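Side-chain contacts in glucuronan lyase A (PDB 2ZZJ), which binds calcium and probably cleaves internal beta-1,4 linkages of glucuronan by elimination, as an endo-acting polysaccharide lyase: residues S28-K33 with A73-E78; A144-G149 with I170-A175; V16-E19 with T23-E26; T110-Q115 with H152-Q157; F193-G198 with D222-G227. One frame throughout, in Å; residues are numbered along the deposited sequence.

In the fold
From the N terminus, contact 3 comes first: it closes the short 19-22 loop where the chain passes from one sheet of the beta-jelly roll to the other. Contact 1 opens almost at once and closes a far longer excursion, laying the calcium-binding loop on strand 66-76. Contact 4 follows, joining the two sheets in the middle of the sandwich. Contact 2 opens before contact 4 has closed, so these two cross, and they share the surroundings of strand 152-160. Contact 5 closes last, packing strand 192-197 on strand 216-227 across the core. No contact nests inside another. Contacts 1 and 5 meet at the calcium ion, to which K33 and D222 are both bound.

Contact 1. Residues S28-K33 with A73-E78; sequences SNVVFK and AFRLSE. With CA (calcium ion), chain B.
The calcium-binding loop of this beta-jelly roll lies against strand 66-76 through two side-chain pairs, V30 with R75 and F32 with A73. No hydrogen bond joins the segments, whose touching parts run 150° apart; side-chain packing makes the contact. V30 CG1 sits over one face of the R75 guanidinium, 3.8 Å from CZ, and comes closer still to the aliphatic stem, with V30 CG1 3.5 Å from R75 CD. R75 is extended from CG to NE, which carries its charged end along the loop; there it forms a cation-pi contact with W220, and NH1 bonds a citrate probably left from crystallisation. A lysine in its place has no flat guanidinium, so V30 CG1 would probably be left with less to rest on and the hold on W220 weakened. In the second pair A73 CB makes a CH-pi contact, 4.2 Å from the centroid of the F32 ring and 26° off its normal. A trans first torsion in F32 (chi1 176°) turns the ring toward the strand. V31, between V30 and F32, points the other way, its CG1 4.2 Å from the calcium ion. K33, next after F32, binds calcium through its backbone O at 2.3 Å. Two waters with D7, S36 and D222 complete the site, in which the 28-36 loop and strand 216-227 of the jelly roll share one calcium ion.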
# COMPACT_ATOMS: atom_id res chain seq x y z
N SER A 28 -11.81 -6.85 -17.58
CA SER A 28 -12.63 -8.02 -17.33
C SER A 28 -11.92 -9.34 -17.66
O SER A 28 -12.48 -10.43 -17.43
CB SER A 28 -13.98 -7.90 -18.08
OG SER A 28 -13.76 -7.47 -19.43
N ASN A 29 -10.69 -9.26 -18.17
CA ASN A 29 -9.93 -10.46 -18.56
C ASN A 29 -9.00 -11.04 -17.51
O ASN A 29 -8.66 -12.21 -17.57
CB ASN A 29 -9.13 -10.23 -19.85
CG ASN A 29 -8.11 -9.10 -19.73
OD1 ASN A 29 -8.26 -8.18 -18.92
ND2 ASN A 29 -7.06 -9.16 -20.56
N VAL A 30 -8.58 -10.21 -16.56
CA VAL A 30 -7.69 -10.64 -15.48
C VAL A 30 -8.39 -10.16 -14.22
O VAL A 30 -8.38 -8.98 -13.92
CB VAL A 30 -6.29 -9.99 -15.61
CG1 VAL A 30 -5.38 -10.42 -14.44
CG2 VAL A 30 -5.62 -10.34 -16.98
N VAL A 31 -9.06 -11.09 -13.55
CA VAL A 31 -10.01 -10.75 -12.48
C VAL A 31 -9.85 -11.75 -11.34
O VAL A 31 -9.69 -12.94 -11.58
CB VAL A 31 -11.47 -10.75 -13.01
CG1 VAL A 31 -12.47 -10.73 -11.88
CG2 VAL A 31 -11.69 -9.56 -13.94
N PHE A 32 -9.91 -11.28 -10.08
CA PHE A 32 -9.86 -12.20 -8.97
C PHE A 32 -11.25 -12.79 -8.62
O PHE A 32 -11.39 -13.99 -8.41
CB PHE A 32 -9.22 -11.54 -7.73
CG PHE A 32 -9.23 -12.42 -6.51
CD1 PHE A 32 -8.48 -13.60 -6.47
CD2 PHE A 32 -10.01 -12.07 -5.40
CE1 PHE A 32 -8.50 -14.44 -5.36
CE2 PHE A 32 -10.04 -12.90 -4.25
CZ PHE A 32 -9.28 -14.11 -4.24
N LYS A 33 -12.27 -11.94 -8.57
CA LYS A 33 -13.63 -12.37 -8.20
C LYS A 33 -14.58 -11.53 -9.03
O LYS A 33 -14.28 -10.36 -9.33
CB LYS A 33 -13.85 -12.15 -6.70
CG LYS A 33 -15.10 -12.80 -6.13
CD LYS A 33 -15.35 -12.46 -4.64
CE LYS A 33 -14.20 -12.95 -3.72
NZ LYS A 33 -14.45 -12.74 -2.22
N ALA A 73 -6.75 -7.96 -2.94
CA ALA A 73 -6.04 -8.92 -3.77
C ALA A 73 -5.18 -8.16 -4.76
O ALA A 73 -5.58 -7.09 -5.23
CB ALA A 73 -7.03 -9.82 -4.50
N PHE A 74 -4.02 -8.69 -5.09
CA PHE A 74 -3.16 -8.09 -6.14
C PHE A 74 -2.45 -9.17 -6.95
O PHE A 74 -2.34 -10.31 -6.51
CB PHE A 74 -2.15 -7.09 -5.56
CG PHE A 74 -0.94 -7.75 -4.95
CD1 PHE A 74 0.23 -7.94 -5.69
CD2 PHE A 74 -0.99 -8.26 -3.63
CE1 PHE A 74 1.37 -8.58 -5.13
CE2 PHE A 74 0.14 -8.92 -3.05
CZ PHE A 74 1.30 -9.07 -3.81
N ARG A 75 -1.98 -8.78 -8.13
CA ARG A 75 -1.38 -9.69 -9.07
C ARG A 75 -0.33 -8.94 -9.86
O ARG A 75 -0.60 -7.88 -10.43
CB ARG A 75 -2.46 -10.20 -10.03
CG ARG A 75 -1.94 -11.19 -11.07
CD ARG A 75 -3.03 -11.43 -12.09
NE ARG A 75 -2.68 -12.46 -13.07
CZ ARG A 75 -2.02 -12.21 -14.19
NH1 ARG A 75 -1.62 -10.99 -14.47
NH2 ARG A 75 -1.76 -13.20 -15.05
N LEU A 76 0.90 -9.48 -9.87
CA LEU A 76 1.91 -8.93 -10.76
C LEU A 76 1.74 -9.55 -12.14
O LEU A 76 1.29 -10.70 -12.26
CB LEU A 76 3.30 -9.28 -10.28
CG LEU A 76 3.64 -8.95 -8.82
CD1 LEU A 76 5.06 -9.42 -8.44
CD2 LEU A 76 3.49 -7.45 -8.56
N SER A 77 2.16 -8.84 -13.18
CA SER A 77 2.18 -9.43 -14.53
C SER A 77 2.93 -10.77 -14.52
O SER A 77 3.87 -10.99 -13.78
CB SER A 77 2.85 -8.50 -15.54
OG SER A 77 4.22 -8.38 -15.19
N GLU A 78 2.46 -11.68 -15.35
CA GLU A 78 3.15 -12.97 -15.45
C GLU A 78 4.65 -12.81 -15.82
O GLU A 78 5.50 -13.57 -15.35
CB GLU A 78 2.44 -13.84 -16.45
CG GLU A 78 3.31 -15.04 -16.78
CD GLU A 78 2.65 -16.03 -17.67
OE1 GLU A 78 3.03 -17.20 -17.50
OE2 GLU A 78 1.77 -15.65 -18.51
CA CA B . -13.81 -8.12 -8.88
O HOH W 1 -16.03 -7.58 -9.87
O HOH W 2 -14.80 -8.73 -6.77

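Contact 2. Residues A144-G149 with I170-A175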
# COMPACT_ATOMS: atom_id res chain seq x y z
N ALA A 144 6.85 -12.58 2.66
CA ALA A 144 6.42 -13.67 1.82
C ALA A 144 7.08 -13.56 0.48
O ALA A 144 7.27 -12.45 -0.05
CB ALA A 144 4.91 -13.67 1.61
N THR A 145 7.39 -14.72 -0.09
CA THR A 145 7.79 -14.83 -1.49
C THR A 145 6.57 -14.61 -2.38
O THR A 145 5.49 -15.22 -2.20
CB THR A 145 8.41 -16.24 -1.77
OG1 THR A 145 9.51 -16.42 -0.88
CG2 THR A 145 8.91 -16.29 -3.17
N VAL A 146 6.74 -13.73 -3.35
CA VAL A 146 5.66 -13.35 -4.22
C VAL A 146 5.89 -13.91 -5.62
O VAL A 146 6.89 -13.54 -6.28
CB VAL A 146 5.51 -11.79 -4.29
CG1 VAL A 146 4.35 -11.43 -5.16
CG2 VAL A 146 5.34 -11.18 -2.89
N SER A 147 5.00 -14.78 -6.06
CA SER A 147 5.01 -15.30 -7.42
C SER A 147 4.34 -14.35 -8.41
O SER A 147 3.33 -13.72 -8.10
CB SER A 147 4.33 -16.67 -7.47
OG SER A 147 2.94 -16.54 -7.17
N ALA A 148 4.91 -14.25 -9.59
CA ALA A 148 4.31 -13.45 -10.65
C ALA A 148 3.14 -14.17 -11.32
O ALA A 148 3.07 -15.41 -11.32
CB ALA A 148 5.39 -13.08 -11.71
N GLY A 149 2.23 -13.41 -11.92
CA GLY A 149 1.14 -13.97 -12.71
C GLY A 149 0.07 -14.73 -11.95
O GLY A 149 -0.76 -15.42 -12.57
N ILE A 170 -0.08 -9.42 9.71
CA ILE A 170 -0.24 -9.55 8.25
C ILE A 170 -0.41 -11.03 7.87
O ILE A 170 0.33 -11.90 8.35
CB ILE A 170 0.99 -8.99 7.50
CG1 ILE A 170 1.25 -7.52 7.87
CG2 ILE A 170 0.83 -9.17 5.95
CD1 ILE A 170 2.47 -6.86 7.18
N TRP A 171 -1.36 -11.29 6.97
CA TRP A 171 -1.61 -12.59 6.38
C TRP A 171 -1.34 -12.47 4.89
O TRP A 171 -1.65 -11.41 4.28
CB TRP A 171 -3.08 -13.01 6.54
CG TRP A 171 -3.47 -13.51 7.88
CD1 TRP A 171 -3.66 -14.82 8.26
CD2 TRP A 171 -3.75 -12.72 9.03
NE1 TRP A 171 -4.04 -14.88 9.58
CE2 TRP A 171 -4.11 -13.61 10.08
CE3 TRP A 171 -3.77 -11.34 9.28
CZ2 TRP A 171 -4.47 -13.16 11.36
CZ3 TRP A 171 -4.14 -10.89 10.57
CH2 TRP A 171 -4.46 -11.80 11.59
N PHE A 172 -0.77 -13.52 4.30
CA PHE A 172 -0.51 -13.57 2.85
C PHE A 172 -1.03 -14.91 2.33
O PHE A 172 -0.66 -15.97 2.86
CB PHE A 172 0.99 -13.44 2.57
CG PHE A 172 1.34 -13.36 1.10
CD1 PHE A 172 1.25 -12.15 0.41
CD2 PHE A 172 1.75 -14.51 0.41
CE1 PHE A 172 1.57 -12.09 -0.96
CE2 PHE A 172 2.06 -14.46 -0.94
CZ PHE A 172 1.98 -13.25 -1.63
N ASP A 173 -1.91 -14.86 1.34
CA ASP A 173 -2.51 -16.07 0.77
C ASP A 173 -3.06 -17.04 1.83
O ASP A 173 -2.87 -18.26 1.74
CB ASP A 173 -1.54 -16.78 -0.20
CG ASP A 173 -1.25 -15.94 -1.43
OD1 ASP A 173 -1.84 -14.84 -1.54
OD2 ASP A 173 -0.48 -16.36 -2.30
N GLY A 174 -3.70 -16.48 2.84
CA GLY A 174 -4.48 -17.28 3.78
C GLY A 174 -3.69 -17.73 5.00
O GLY A 174 -4.26 -18.33 5.93
N ALA A 175 -2.40 -17.41 5.02
CA ALA A 175 -1.52 -17.77 6.13
C ALA A 175 -1.00 -16.54 6.88
O ALA A 175 -0.63 -15.55 6.27
CB ALA A 175 -0.36 -18.60 5.58
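A144 and V146 pack on the ring of F172, and CH-pi and apolar contacts with that ring carry the interaction. A144 CB makes the CH-pi contact over one face, 3.8 Å from the ring centroid and 24° off the normal, with its closest approach to F172 CD2 at 3.5 Å. Because F172 CG stands opposite the backbone N about the first bond (chi1 -175°), the ring is sent out from its strand and across to A144. Apolar contact continues at the far end of the ring, where V146 CG2 stands 4.1 Å from F172 CZ. A polar neighbour across the segments, T145 O, lies obliquely to the ring, 3.7 Å from F172 CE2, and forms no bond. Within 170-175, D173 OD1 is over the centre of the face opposite A144, 3.9 Å above the plane; its carboxylate is held by H152 and R153, while the H152 imidazole stacks with F172. A leucine at F172 would probably leave A144 CB without its aromatic face and H152 without its stacking partner. Backbone bonds from F172 N to A175 O (2.8 Å) and from A175 N to F172 O (3.1 Å) close a type I' turn, the two-residue beta-hairpin that links strands 166-172 and 175-183.

Contact 3. Residues V16-E19 with T23-E26; sequences VRKE and TVSE
V16 and V24 meet in an apolar contact between strands of different sheets, at a place where a short loop, residues 19-22, joins the two layers of the jelly roll. The strands do not form a paired ladder: the axes of 16-18 and 23-26 approach to 6.6 Å, their directions differ by 131°, and no hydrogen bond passes between them, so they splay from the turn where the chain crosses between sheets. V16 CG1 is the principal contact atom. It rests on the branched end of V24, 3.8 Å from V24 CB and 3.9 Å from V24 CG1, so it touches the branch point as well as a methyl. With CG1 anti to its backbone N (chi1 -177°), V16 extends this methyl toward the opposing strand, and the two valines meet at a slant. V24 CG2 also reaches the backbone of the first strand, lying 3.9 Å from R17 O. K18 flanks the pair from the more exposed side: its CG is 4.1 Å from V24 CG2, and the two side chains cross at about a right angle. Only the root of K18 takes part, because the chain bends at chi3 and chi4 and its amino end leads away from V24. The R17 side chain turns away and forms salt bridges with D57 and E55, which may offset the repulsion between R17 and R196, whose NH2 atoms lie close. Around the valines, strand 53-63 contributes V56, which touches both, while strand 37-43 flanks 23-27, with M40 against V24 and T41 hydrogen-bonded to T23.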
# COMPACT_ATOMS: atom_id res chain seq x y z
N VAL A 16 -8.44 9.01 -8.23
CA VAL A 16 -7.65 8.14 -9.12
C VAL A 16 -6.43 8.93 -9.59
O VAL A 16 -6.58 9.96 -10.25
CB VAL A 16 -8.49 7.65 -10.30
CG1 VAL A 16 -7.70 6.68 -11.20
CG2 VAL A 16 -9.76 6.99 -9.76
N ARG A 17 -5.24 8.46 -9.24
CA ARG A 17 -3.98 9.18 -9.53
C ARG A 17 -3.25 8.40 -10.62
O ARG A 17 -2.96 7.22 -10.43
CB ARG A 17 -3.14 9.26 -8.26
CG ARG A 17 -1.79 9.99 -8.37
CD ARG A 17 -1.04 10.07 -7.00
NE ARG A 17 -1.82 10.79 -6.00
CZ ARG A 17 -2.67 10.23 -5.12
NH1 ARG A 17 -2.81 8.88 -5.02
NH2 ARG A 17 -3.37 11.04 -4.32
N LYS A 18 -3.02 9.04 -11.77
CA LYS A 18 -2.32 8.41 -12.90
C LYS A 18 -1.21 9.36 -13.30
O LYS A 18 -1.35 10.07 -14.29
CB LYS A 18 -3.24 8.25 -14.11
CG LYS A 18 -4.59 7.63 -13.90
CD LYS A 18 -5.53 8.14 -15.00
CE LYS A 18 -6.95 8.27 -14.49
NZ LYS A 18 -7.59 9.61 -14.79
N GLU A 19 -0.13 9.36 -12.55
CA GLU A 19 0.97 10.29 -12.72
C GLU A 19 1.76 10.00 -14.01
O GLU A 19 2.05 8.83 -14.35
CB GLU A 19 1.85 10.22 -11.48
CG GLU A 19 2.48 11.47 -11.02
CD GLU A 19 3.03 11.38 -9.60
OE1 GLU A 19 3.38 12.44 -9.02
OE2 GLU A 19 3.12 10.26 -9.06
N THR A 23 -1.44 4.52 -16.04
CA THR A 23 -2.86 4.26 -16.30
C THR A 23 -3.48 3.56 -15.10
O THR A 23 -2.77 2.93 -14.31
CB THR A 23 -3.09 3.42 -17.59
OG1 THR A 23 -2.54 2.10 -17.46
CG2 THR A 23 -2.47 4.12 -18.83
N VAL A 24 -4.80 3.71 -14.96
CA VAL A 24 -5.61 2.94 -14.01
C VAL A 24 -6.91 2.70 -14.76
O VAL A 24 -7.61 3.67 -15.13
CB VAL A 24 -5.94 3.72 -12.71
CG1 VAL A 24 -6.91 2.93 -11.81
CG2 VAL A 24 -4.66 4.08 -11.91
N SER A 25 -7.23 1.45 -15.01
CA SER A 25 -8.43 1.15 -15.78
C SER A 25 -9.15 -0.07 -15.26
O SER A 25 -8.55 -0.88 -14.53
CB SER A 25 -8.05 0.96 -17.25
OG SER A 25 -7.18 -0.14 -17.38
N GLU A 26 -10.42 -0.23 -15.64
CA GLU A 26 -11.16 -1.47 -15.34
C GLU A 26 -10.97 -2.48 -16.44
O GLU A 26 -11.01 -2.11 -17.63
CB GLU A 26 -12.66 -1.19 -15.19
CG GLU A 26 -12.97 -0.15 -14.22
CD GLU A 26 -14.45 0.13 -14.11
OE1 GLU A 26 -15.20 -0.20 -15.06
OE2 GLU A 26 -14.85 0.68 -13.07

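Contact 4. Residues T110-Q115 with H152-Q157; sequences TMIWIQ and HRVVLQ
V154 is the first residue along 152-157 to touch the other segment: its CG1 lies 4.4 Å from I112 CD1, a loose apolar contact at the inner surface of strand 152-160. Between them the backbones stay well apart, the CA atoms of I112 and V154 being 9.9 Å from each other. F72 adds a third member, touching both I112 and V154. That spacing, with apolar side chains filling the gap and no hydrogen bond across it, is the geometry of a beta-sandwich interior; strand 106-115 belongs to one sheet of the jelly roll and strand 152-160 to the other. V155 alternates to the opposite surface of its strand. L156 returns to the core and makes the closer contact. Its tip meets the tip of I112 end on, L156 CD1 standing 3.7 Å and L156 CD2 3.9 Å from I112 CD1, so both leucine methyls lie about one terminal methyl. I112 reaches this far because CG1 is anti to the carbonyl carbon (chi1 -52°) and the chain is extended beyond it (chi2 -177°), with CD1 at full stretch. I170 flanks L156 from the neighbouring strand, and L119 flanks I112 from its own sheet. Q157 faces away again and bonds through its amide to E67 and K169. Away from the interface, on the other surface of strand 106-115, W113 NE1 donates to Q115 OE1 at 2.8 Å; the bond is nearly straight at 171°, and the oxygen lies in the indole plane.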
# COMPACT_ATOMS: atom_id res chain seq x y z
N THR A 110 2.50 3.33 7.14
CA THR A 110 2.69 1.95 6.73
C THR A 110 2.65 1.89 5.20
O THR A 110 1.81 2.54 4.56
CB THR A 110 1.67 1.00 7.40
OG1 THR A 110 2.13 0.67 8.74
CG2 THR A 110 1.51 -0.30 6.64
N MET A 111 3.57 1.10 4.64
CA MET A 111 3.65 0.90 3.18
C MET A 111 3.84 -0.57 2.92
O MET A 111 4.40 -1.32 3.76
CB MET A 111 4.82 1.71 2.54
CG MET A 111 4.70 3.24 2.72
SD MET A 111 6.20 4.09 2.12
CE MET A 111 5.74 4.33 0.43
N ILE A 112 3.37 -1.00 1.75
CA ILE A 112 3.55 -2.39 1.35
C ILE A 112 4.19 -2.38 -0.02
O ILE A 112 3.72 -1.70 -0.92
CB ILE A 112 2.18 -3.16 1.32
CG1 ILE A 112 1.44 -2.97 2.67
CG2 ILE A 112 2.43 -4.66 0.91
CD1 ILE A 112 0.12 -3.71 2.83
N TRP A 113 5.27 -3.15 -0.19
CA TRP A 113 5.98 -3.12 -1.46
C TRP A 113 6.63 -4.44 -1.81
O TRP A 113 6.68 -5.33 -0.97
CB TRP A 113 7.00 -1.97 -1.52
CG TRP A 113 8.24 -2.04 -0.61
CD1 TRP A 113 9.53 -2.37 -0.99
CD2 TRP A 113 8.34 -1.65 0.78
NE1 TRP A 113 10.39 -2.26 0.07
CE2 TRP A 113 9.70 -1.82 1.17
CE3 TRP A 113 7.41 -1.18 1.73
CZ2 TRP A 113 10.15 -1.52 2.46
CZ3 TRP A 113 7.85 -0.91 3.04
CH2 TRP A 113 9.23 -1.09 3.38
N ILE A 114 7.03 -4.55 -3.08
CA ILE A 114 7.84 -5.68 -3.60
C ILE A 114 9.29 -5.23 -3.70
O ILE A 114 9.56 -4.18 -4.26
CB ILE A 114 7.36 -6.11 -5.05
CG1 ILE A 114 5.85 -6.36 -5.11
CG2 ILE A 114 8.05 -7.41 -5.49
CD1 ILE A 114 5.37 -7.46 -4.20
N GLN A 115 10.22 -6.02 -3.17
CA GLN A 115 11.66 -5.79 -3.34
C GLN A 115 12.23 -7.15 -3.72
O GLN A 115 12.01 -8.11 -3.02
CB GLN A 115 12.24 -5.29 -2.00
CG GLN A 115 13.51 -4.48 -2.07
CD GLN A 115 13.86 -3.79 -0.75
OE1 GLN A 115 13.11 -2.95 -0.25
NE2 GLN A 115 15.03 -4.12 -0.21
N HIS A 152 -2.61 -12.79 -5.42
CA HIS A 152 -2.27 -12.92 -4.00
C HIS A 152 -3.23 -12.11 -3.15
O HIS A 152 -3.81 -11.17 -3.63
CB HIS A 152 -0.85 -12.45 -3.77
CG HIS A 152 0.15 -13.26 -4.53
ND1 HIS A 152 0.37 -14.61 -4.28
CD2 HIS A 152 0.99 -12.93 -5.54
CE1 HIS A 152 1.29 -15.06 -5.12
NE2 HIS A 152 1.70 -14.06 -5.88
N ARG A 153 -3.41 -12.51 -1.89
CA ARG A 153 -4.41 -11.94 -1.04
C ARG A 153 -3.75 -11.53 0.25
O ARG A 153 -3.13 -12.37 0.93
CB ARG A 153 -5.54 -12.97 -0.76
CG ARG A 153 -6.35 -13.40 -2.01
CD ARG A 153 -5.70 -14.58 -2.78
NE ARG A 153 -5.59 -15.80 -1.97
CZ ARG A 153 -4.70 -16.78 -2.23
NH1 ARG A 153 -3.85 -16.67 -3.26
NH2 ARG A 153 -4.65 -17.85 -1.44
N VAL A 154 -3.93 -10.26 0.61
CA VAL A 154 -3.23 -9.65 1.74
C VAL A 154 -4.30 -9.20 2.72
O VAL A 154 -5.31 -8.59 2.32
CB VAL A 154 -2.39 -8.41 1.31
CG1 VAL A 154 -1.79 -7.69 2.53
CG2 VAL A 154 -1.27 -8.81 0.33
N VAL A 155 -4.10 -9.56 3.99
CA VAL A 155 -4.95 -9.05 5.07
C VAL A 155 -4.03 -8.44 6.13
O VAL A 155 -3.00 -9.06 6.51
CB VAL A 155 -5.86 -10.13 5.68
CG1 VAL A 155 -6.68 -9.52 6.86
CG2 VAL A 155 -6.81 -10.75 4.63
N LEU A 156 -4.39 -7.23 6.56
CA LEU A 156 -3.68 -6.56 7.65
C LEU A 156 -4.64 -6.42 8.82
O LEU A 156 -5.81 -6.06 8.65
CB LEU A 156 -3.20 -5.16 7.25
CG LEU A 156 -2.58 -4.98 5.86
CD1 LEU A 156 -2.31 -3.48 5.60
CD2 LEU A 156 -1.31 -5.73 5.79
N GLN A 157 -4.16 -6.71 10.03
CA GLN A 157 -4.93 -6.32 11.22
C GLN A 157 -4.04 -5.39 12.01
O GLN A 157 -2.99 -5.82 12.45
CB GLN A 157 -5.28 -7.55 12.05
CG GLN A 157 -5.97 -7.18 13.36
CD GLN A 157 -6.19 -8.37 14.26
OE1 GLN A 157 -5.73 -9.48 13.98
NE2 GLN A 157 -6.89 -8.15 15.38

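Contact 5. Residues F193-G198 with D222-G227; sequences FQFRVG and DEVAVG. With CA (calcium ion), chain B.
F195 packs on V224 and V226, and V197 on V224, across the sandwich core, whereas toward its N-terminal side, at D222, the 222-227 segment reaches a calcium site that also holds two waters. The strand axes are 9.9 Å apart and nearly antiparallel at 165°, a separation bridged by side chains alone. F195 CE2 approaches V224 CG1 to 3.8 Å, and F195 CD2 lies 4.0 Å from V226 CG2; both methyls come obliquely to the ring. Its chi1 of 174° extends F195 across the gap, where it slides past V226 in the opposite direction. V197 CG2 meets V224 CG2 less closely, at 4.2 Å. F92 stacks on the F195 ring, and W13 touches both V197 and V224. On the surface of the strand facing away from 222-227, R196 grips Q194 OE1 side-on with NE and NH2, the NE bond being 2.8 Å long. The polar end, where packing across the sheets gives way to metal and water, begins at D222, itself buried, which chelates calcium with OD1 at 2.4 Å and OD2 at 2.6 Å. A G1 beta bulge at E223 and V224 interrupts the strand's alternation here. Metal-bound water 2 donates to E223 OE2 at 2.7 Å, making E223 a second-shell residue; its other oxygen pairs with K33. One strand thus serves two chemistries, apolar contact between sheets and calcium binding, by D222 directly and E223 through a water.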
# COMPACT_ATOMS: atom_id res chain seq x y z
N PHE A 193 -5.30 9.26 7.96
CA PHE A 193 -4.44 8.74 6.88
C PHE A 193 -5.31 8.09 5.82
O PHE A 193 -6.24 7.32 6.17
CB PHE A 193 -3.54 7.67 7.44
CG PHE A 193 -2.33 8.20 8.18
CD1 PHE A 193 -1.09 8.24 7.54
CD2 PHE A 193 -2.43 8.65 9.52
CE1 PHE A 193 0.05 8.71 8.22
CE2 PHE A 193 -1.29 9.12 10.22
CZ PHE A 193 -0.06 9.16 9.58
N GLN A 194 -5.02 8.37 4.55
CA GLN A 194 -5.69 7.71 3.44
C GLN A 194 -5.17 6.28 3.34
O GLN A 194 -4.06 6.00 3.77
CB GLN A 194 -5.38 8.41 2.12
CG GLN A 194 -5.56 9.91 2.12
CD GLN A 194 -5.14 10.49 0.82
OE1 GLN A 194 -4.31 9.91 0.11
NE2 GLN A 194 -5.69 11.66 0.48
N PHE A 195 -5.98 5.40 2.76
CA PHE A 195 -5.52 4.06 2.41
C PHE A 195 -5.52 4.04 0.90
O PHE A 195 -6.58 4.23 0.26
CB PHE A 195 -6.49 3.02 2.97
CG PHE A 195 -6.17 1.61 2.55
CD1 PHE A 195 -4.85 1.14 2.54
CD2 PHE A 195 -7.21 0.76 2.15
CE1 PHE A 195 -4.55 -0.19 2.15
CE2 PHE A 195 -6.92 -0.60 1.75
CZ PHE A 195 -5.60 -1.05 1.75
N ARG A 196 -4.34 3.87 0.31
CA ARG A 196 -4.23 3.82 -1.14
C ARG A 196 -3.78 2.43 -1.59
O ARG A 196 -2.92 1.79 -0.93
CB ARG A 196 -3.18 4.81 -1.64
CG ARG A 196 -3.45 6.24 -1.21
CD ARG A 196 -2.45 7.09 -1.92
NE ARG A 196 -2.59 8.50 -1.55
CZ ARG A 196 -1.71 9.43 -1.91
NH1 ARG A 196 -0.64 9.10 -2.65
NH2 ARG A 196 -1.91 10.68 -1.51
N VAL A 197 -4.36 1.97 -2.70
CA VAL A 197 -3.79 0.79 -3.35
C VAL A 197 -3.37 1.16 -4.77
O VAL A 197 -4.05 1.94 -5.47
CB VAL A 197 -4.69 -0.51 -3.29
CG1 VAL A 197 -5.02 -0.91 -1.84
CG2 VAL A 197 -5.94 -0.38 -4.18
N GLY A 198 -2.24 0.61 -5.22
CA GLY A 198 -1.81 0.88 -6.57
C GLY A 198 -0.31 0.83 -6.75
O GLY A 198 0.45 0.79 -5.77
N ASP A 222 -8.00 -6.14 -6.86
CA ASP A 222 -9.41 -6.47 -6.75
C ASP A 222 -9.79 -6.66 -5.29
O ASP A 222 -8.91 -6.83 -4.44
CB ASP A 222 -9.65 -7.78 -7.53
CG ASP A 222 -11.12 -7.97 -7.94
OD1 ASP A 222 -12.00 -7.14 -7.56
OD2 ASP A 222 -11.37 -8.96 -8.64
N GLU A 223 -11.10 -6.68 -5.01
CA GLU A 223 -11.62 -7.13 -3.76
C GLU A 223 -10.93 -6.41 -2.57
O GLU A 223 -10.31 -7.05 -1.72
CB GLU A 223 -11.46 -8.68 -3.69
CG GLU A 223 -12.37 -9.38 -2.72
CD GLU A 223 -13.87 -9.34 -3.10
OE1 GLU A 223 -14.63 -9.92 -2.29
OE2 GLU A 223 -14.29 -8.74 -4.14
N VAL A 224 -11.05 -5.08 -2.53
CA VAL A 224 -10.46 -4.28 -1.46
C VAL A 224 -11.53 -3.98 -0.42
O VAL A 224 -12.69 -3.69 -0.79
CB VAL A 224 -9.89 -2.93 -2.00
CG1 VAL A 224 -9.09 -2.19 -0.89
CG2 VAL A 224 -8.97 -3.17 -3.24
N ALA A 225 -11.16 -4.04 0.86
CA ALA A 225 -12.13 -3.84 1.94
C ALA A 225 -11.44 -3.29 3.18
O ALA A 225 -10.23 -3.59 3.42
CB ALA A 225 -12.86 -5.16 2.31
N VAL A 226 -12.21 -2.51 3.96
CA VAL A 226 -11.79 -2.05 5.28
C VAL A 226 -12.94 -2.41 6.21
O VAL A 226 -14.11 -2.23 5.85
CB VAL A 226 -11.52 -0.50 5.35
CG1 VAL A 226 -10.98 -0.13 6.75
CG2 VAL A 226 -10.54 -0.06 4.23
N GLY A 227 -12.62 -2.95 7.38
CA GLY A 227 -13.66 -3.39 8.30
C GLY A 227 -13.11 -3.70 9.67
O GLY A 227 -11.96 -3.38 9.99
CA CA B . -13.81 -8.12 -8.88
O HOH W 2 -14.80 -8.73 -6.77
O HOH W 1 -16.03 -7.58 -9.87